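Local coordinates for phosphoinositol-specific phospholipase C (Pseudomonas sp., PDB 5FYP), which probably cleaves phosphoinositides, as a calcium-dependent, phosphoinositide-specific phospholipase C from a Gram-negative bacterium, at residues Ser125-Ser129 and Gly130-Lys134; Ser197-Ala200 and Glu201-Ser205. One frame throughout, in Å; residues are numbered along the deposited sequence.

Contact 1 of 2, residues Ser125-Ser129 and Gly130-Lys134; sequences SKESS and GRTPK
In the loop from strand 114-120 to helix 133-144, S125 and R131 face each other across a short 3-10 turn and are joined twice. The backbone N of S125 donates to R131 O (3.1 Å), approaching from above the carbonyl plane. In return, R131 N donates to S125 OG (2.9 Å) in a bent bond of 136°. The S125 hydroxyl lies between its own backbone N and carbonyl carbon (chi1 85°), which turns it inward over the loop, where it also gives its proton to K126 O at 2.7 Å. That carbonyl is gripped from opposite faces, with S129 N on the other side. The 3-10 turn 127-129 is closed by G130 N donating to E127 O (3.1 Å), and G130 then takes positive phi, which glycine adopts easily. S129 O lies over one face of the R131 guanidinium, while D53 and the carbonyl of S62 hold its NE and NH1. T132 is the N-cap of helix 133-144: OG1 caps a backbone N of the first turn and also hydrogen-bonds the carboxylate of D135, and the methyl CG2 packs 3.5 Å from S125 O and, more loosely, against the E127 carboxylate, the T132 and E127 side chains crossing near a right angle.

Contact 2 of 2, residues Ser197-Ala200 and Glu201-Ser205; sequences SQYA and EARTS. With SO4 (sulfate ion), chain E.
The ring of Y199 carries CG of R203 over one face, and the guanidinium of R203 meets a sulfate ion at its edge, the sulfur lying in its plane. CG stands 3.7 Å above the ring plane, displaced toward the rim beside CE1, in a CH-pi contact; ring and guanidinium planes are 70° apart, so they do not stack. In R203, CG anti to the carbonyl carbon (chi1 -57°) comes back over the preceding turn, and bends at chi2 and chi3 carry the guanidinium past the ring. There NH1 donates to sulfate O1 (2.9 Å) and NH2 to O3 (2.8 Å), both nearly straight, while NE pairs with D137, which also accepts from Y199 OH. Helix 193-203, packed on helix 133-144 through P133, links strands 184-189 and 210-211 in a beta-alpha-beta unit, and its last turn runs through i to i+4 bonds up to T204 N to A200 O (2.8 Å). With an alanine at R203, D137 would probably lose its salt-bridge mate and the Y199 ring the methylene over CE1. With D137 on NE and a sulfate, probably from the crystallisation liquor, on NH1 and NH2, the arginine's charge is likely to be balanced from two directions.

In the fold
Contact 1 comes first along the chain, closing a tight turn within the loop after strand 114-120 and leading into helix 133-144. Contact 2 opens only after strand 184-189 and finishes helix 193-203, ahead of strand 210-211 in a beta-alpha-beta unit. The two are in series, neither nesting nor crossing, with centres about 13 Å apart. They meet where the first turn of helix 133-144 packs on the end of helix 193-203: P133 CB lies 3.7 Å from Y199 CD1, A202 adds its methyl, and the backbone N of K134 packs 3.7 Å from R203 CD. D137 extends this junction between the helices, while R131 ties the loop of contact 1 to the segment following strand 46-52.

Contact 1 of 2, residues Ser125-Ser129 and Gly130-Lys134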
loop_
_atom_site.group_PDB
_atom_site.type_symbol
_atom_site.label_atom_id
_atom_site.label_comp_id
_atom_site.label_asym_id
_atom_site.label_seq_id
_atom_site.Cartn_x
_atom_site.Cartn_y
_atom_site.Cartn_z
ATOM N N SER A 125 -13.070 10.502 10.977
ATOM C CA SER A 125 -14.129 11.410 11.467
ATOM C C SER A 125 -15.483 10.747 11.432
ATOM O O SER A 125 -15.662 9.686 10.853
ATOM C CB SER A 125 -14.202 12.685 10.627
ATOM O OG SER A 125 -15.004 12.561 9.455
ATOM N N LYS A 126 -16.442 11.418 12.071
ATOM C CA LYS A 126 -17.863 11.104 11.882
ATOM C C LYS A 126 -18.381 11.742 10.588
ATOM O O LYS A 126 -17.707 12.556 9.943
ATOM C CB LYS A 126 -18.686 11.509 13.107
ATOM C CG LYS A 126 -18.260 10.838 14.405
ATOM C CD LYS A 126 -18.400 9.341 14.414
ATOM C CE LYS A 126 -18.016 8.760 15.769
ATOM N NZ LYS A 126 -17.973 7.272 15.709
ATOM N N GLU A 127 -19.620 11.424 10.248
ATOM C CA GLU A 127 -20.193 11.839 8.962
ATOM C C GLU A 127 -20.156 13.344 8.777
ATOM O O GLU A 127 -19.820 13.818 7.691
ATOM C CB GLU A 127 -21.621 11.303 8.772
ATOM C CG GLU A 127 -21.748 9.830 8.350
ATOM C CD GLU A 127 -21.226 8.790 9.355
ATOM O OE1 GLU A 127 -21.053 9.105 10.583
ATOM O OE2 GLU A 127 -20.986 7.632 8.900
ATOM N N SER A 128 -20.453 14.099 9.837
ATOM C CA SER A 128 -20.535 15.545 9.724
ATOM C C SER A 128 -19.294 16.232 9.235
ATOM O O SER A 128 -19.356 17.281 8.595
ATOM C CB SER A 128 -20.910 16.190 11.070
ATOM O OG SER A 128 -20.365 15.508 12.196
ATOM N N SER A 129 -18.150 15.661 9.565
ATOM C CA SER A 129 -16.873 16.269 9.207
ATOM C C SER A 129 -16.328 15.815 7.856
ATOM O O SER A 129 -15.338 16.365 7.405
ATOM C CB SER A 129 -15.832 16.058 10.285
ATOM O OG SER A 129 -16.167 16.794 11.453
ATOM N N GLY A 130 -16.965 14.850 7.208
ATOM C CA GLY A 130 -16.633 14.550 5.811
ATOM C C GLY A 130 -15.345 13.769 5.571
ATOM O O GLY A 130 -14.799 13.798 4.476
ATOM N N ARG A 131 -14.880 13.064 6.609
ATOM C CA ARG A 131 -13.639 12.261 6.508
ATOM C C ARG A 131 -13.837 10.868 7.116
ATOM O O ARG A 131 -12.980 10.343 7.834
ATOM C CB ARG A 131 -12.457 13.015 7.133
ATOM C CG ARG A 131 -12.117 14.318 6.403
ATOM C CD ARG A 131 -10.836 14.945 6.963
ATOM N NE ARG A 131 -10.986 15.208 8.393
ATOM C CZ ARG A 131 -11.542 16.281 8.914
ATOM N NH1 ARG A 131 -11.883 17.320 8.146
ATOM N NH2 ARG A 131 -11.716 16.390 10.220
ATOM N N THR A 132 -14.963 10.263 6.783
ATOM C CA THR A 132 -15.264 8.882 7.156
ATOM C C THR A 132 -14.572 7.909 6.183
ATOM O O THR A 132 -14.089 8.306 5.140
ATOM C CB THR A 132 -16.770 8.635 7.100
ATOM O OG1 THR A 132 -17.189 8.656 5.733
ATOM C CG2 THR A 132 -17.564 9.610 7.952
ATOM N N PRO A 133 -14.593 6.606 6.512
ATOM C CA PRO A 133 -14.164 5.600 5.525
ATOM C C PRO A 133 -14.841 5.761 4.162
ATOM O O PRO A 133 -14.178 5.613 3.141
ATOM C CB PRO A 133 -14.495 4.290 6.222
ATOM C CG PRO A 133 -14.243 4.619 7.667
ATOM C CD PRO A 133 -14.811 6.003 7.833
ATOM N N LYS A 134 -16.146 6.025 4.160
ATOM C CA LYS A 134 -16.846 6.209 2.912
ATOM C C LYS A 134 -16.318 7.430 2.121
ATOM O O LYS A 134 -16.129 7.356 0.906
ATOM C CB LYS A 134 -18.343 6.337 3.149
ATOM C CG LYS A 134 -19.189 6.544 1.904
ATOM C CD LYS A 134 -20.615 6.147 2.224
ATOM C CE LYS A 134 -21.644 6.519 1.176
ATOM N NZ LYS A 134 -21.614 7.953 0.769
HETATM O O HOH W 1 -14.351 19.445 8.367
#

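Contact 2 of 2, residues Ser197-Ala200 and Glu201-Ser205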
loop_
_atom_site.group_PDB
_atom_site.type_symbol
_atom_site.label_atom_id
_atom_site.label_comp_id
_atom_site.label_asym_id
_atom_site.label_seq_id
_atom_site.Cartn_x
_atom_site.Cartn_y
_atom_site.Cartn_z
ATOM N N SER A 197 -9.678 -1.871 11.355
ATOM C CA SER A 197 -10.895 -2.617 11.638
ATOM C C SER A 197 -12.140 -1.748 11.423
ATOM O O SER A 197 -13.132 -2.210 10.868
ATOM C CB SER A 197 -10.833 -3.161 13.051
ATOM O OG SER A 197 -11.874 -4.112 13.261
ATOM N N GLN A 198 -12.027 -0.492 11.815
ATOM C CA GLN A 198 -13.129 0.454 11.624
ATOM C C GLN A 198 -13.400 0.664 10.122
ATOM O O GLN A 198 -14.551 0.718 9.694
ATOM C CB GLN A 198 -12.793 1.773 12.290
ATOM C CG GLN A 198 -12.826 1.691 13.814
ATOM C CD GLN A 198 -12.001 2.769 14.496
ATOM O OE1 GLN A 198 -11.596 3.752 13.897
ATOM N NE2 GLN A 198 -11.776 2.601 15.763
ATOM N N TYR A 199 -12.326 0.818 9.343
ATOM C CA TYR A 199 -12.469 0.977 7.898
ATOM C C TYR A 199 -13.160 -0.243 7.278
ATOM O O TYR A 199 -14.126 -0.110 6.521
ATOM C CB TYR A 199 -11.095 1.243 7.286
ATOM C CG TYR A 199 -11.134 1.235 5.777
ATOM C CD1 TYR A 199 -11.487 2.383 5.058
ATOM C CD2 TYR A 199 -10.865 0.086 5.067
ATOM C CE1 TYR A 199 -11.594 2.364 3.683
ATOM C CE2 TYR A 199 -10.948 0.045 3.680
ATOM C CZ TYR A 199 -11.335 1.197 2.991
ATOM O OH TYR A 199 -11.442 1.122 1.639
ATOM N N ALA A 200 -12.694 -1.444 7.611
ATOM C CA ALA A 200 -13.252 -2.649 7.029
ATOM C C ALA A 200 -14.693 -2.882 7.462
ATOM O O ALA A 200 -15.518 -3.344 6.670
ATOM C CB ALA A 200 -12.385 -3.861 7.355
ATOM N N GLU A 201 -15.011 -2.582 8.723
ATOM C CA GLU A 201 -16.406 -2.718 9.180
ATOM C C GLU A 201 -17.329 -1.759 8.446
ATOM O O GLU A 201 -18.465 -2.104 8.152
ATOM C CB GLU A 201 -16.472 -2.543 10.696
ATOM C CG GLU A 201 -15.895 -3.768 11.375
ATOM C CD GLU A 201 -16.412 -4.083 12.717
ATOM O OE1 GLU A 201 -16.984 -3.143 13.356
ATOM O OE2 GLU A 201 -16.191 -5.280 13.071
ATOM N N ALA A 202 -16.834 -0.578 8.135
ATOM C CA ALA A 202 -17.644 0.418 7.422
ATOM C C ALA A 202 -17.849 0.054 5.941
ATOM O O ALA A 202 -18.946 0.230 5.426
ATOM C CB ALA A 202 -17.006 1.787 7.528
ATOM N N ARG A 203 -16.807 -0.426 5.291
ATOM C CA ARG A 203 -16.816 -0.568 3.831
ATOM C C ARG A 203 -17.082 -1.985 3.334
ATOM O O ARG A 203 -17.480 -2.158 2.188
ATOM C CB ARG A 203 -15.521 -0.027 3.219
ATOM C CG ARG A 203 -15.225 1.437 3.557
ATOM C CD ARG A 203 -16.370 2.381 3.315
ATOM N NE ARG A 203 -16.830 2.326 1.927
ATOM C CZ ARG A 203 -18.104 2.408 1.524
ATOM N NH1 ARG A 203 -19.103 2.541 2.400
ATOM N NH2 ARG A 203 -18.394 2.278 0.254
ATOM N N THR A 204 -16.775 -2.984 4.171
ATOM C CA THR A 204 -16.921 -4.407 3.857
ATOM C C THR A 204 -16.420 -4.689 2.437
ATOM O O THR A 204 -15.310 -4.277 2.073
ATOM C CB THR A 204 -18.304 -4.949 4.226
ATOM O OG1 THR A 204 -19.321 -4.324 3.440
ATOM C CG2 THR A 204 -18.572 -4.769 5.708
ATOM N N SER A 205 -17.215 -5.366 1.616
ATOM C CA SER A 205 -16.765 -5.787 0.273
ATOM C C SER A 205 -16.666 -4.641 -0.721
ATOM O O SER A 205 -16.121 -4.824 -1.805
ATOM C CB SER A 205 -17.706 -6.844 -0.301
ATOM O OG SER A 205 -19.012 -6.313 -0.439
HETATM S S SO4 E . -22.184 2.600 -0.048
HETATM O O1 SO4 E . -21.807 2.331 1.385
HETATM O O2 SO4 E . -23.004 3.852 -0.071
HETATM O O3 SO4 E . -20.947 2.816 -0.864
HETATM O O4 SO4 E . -23.130 1.576 -0.610
#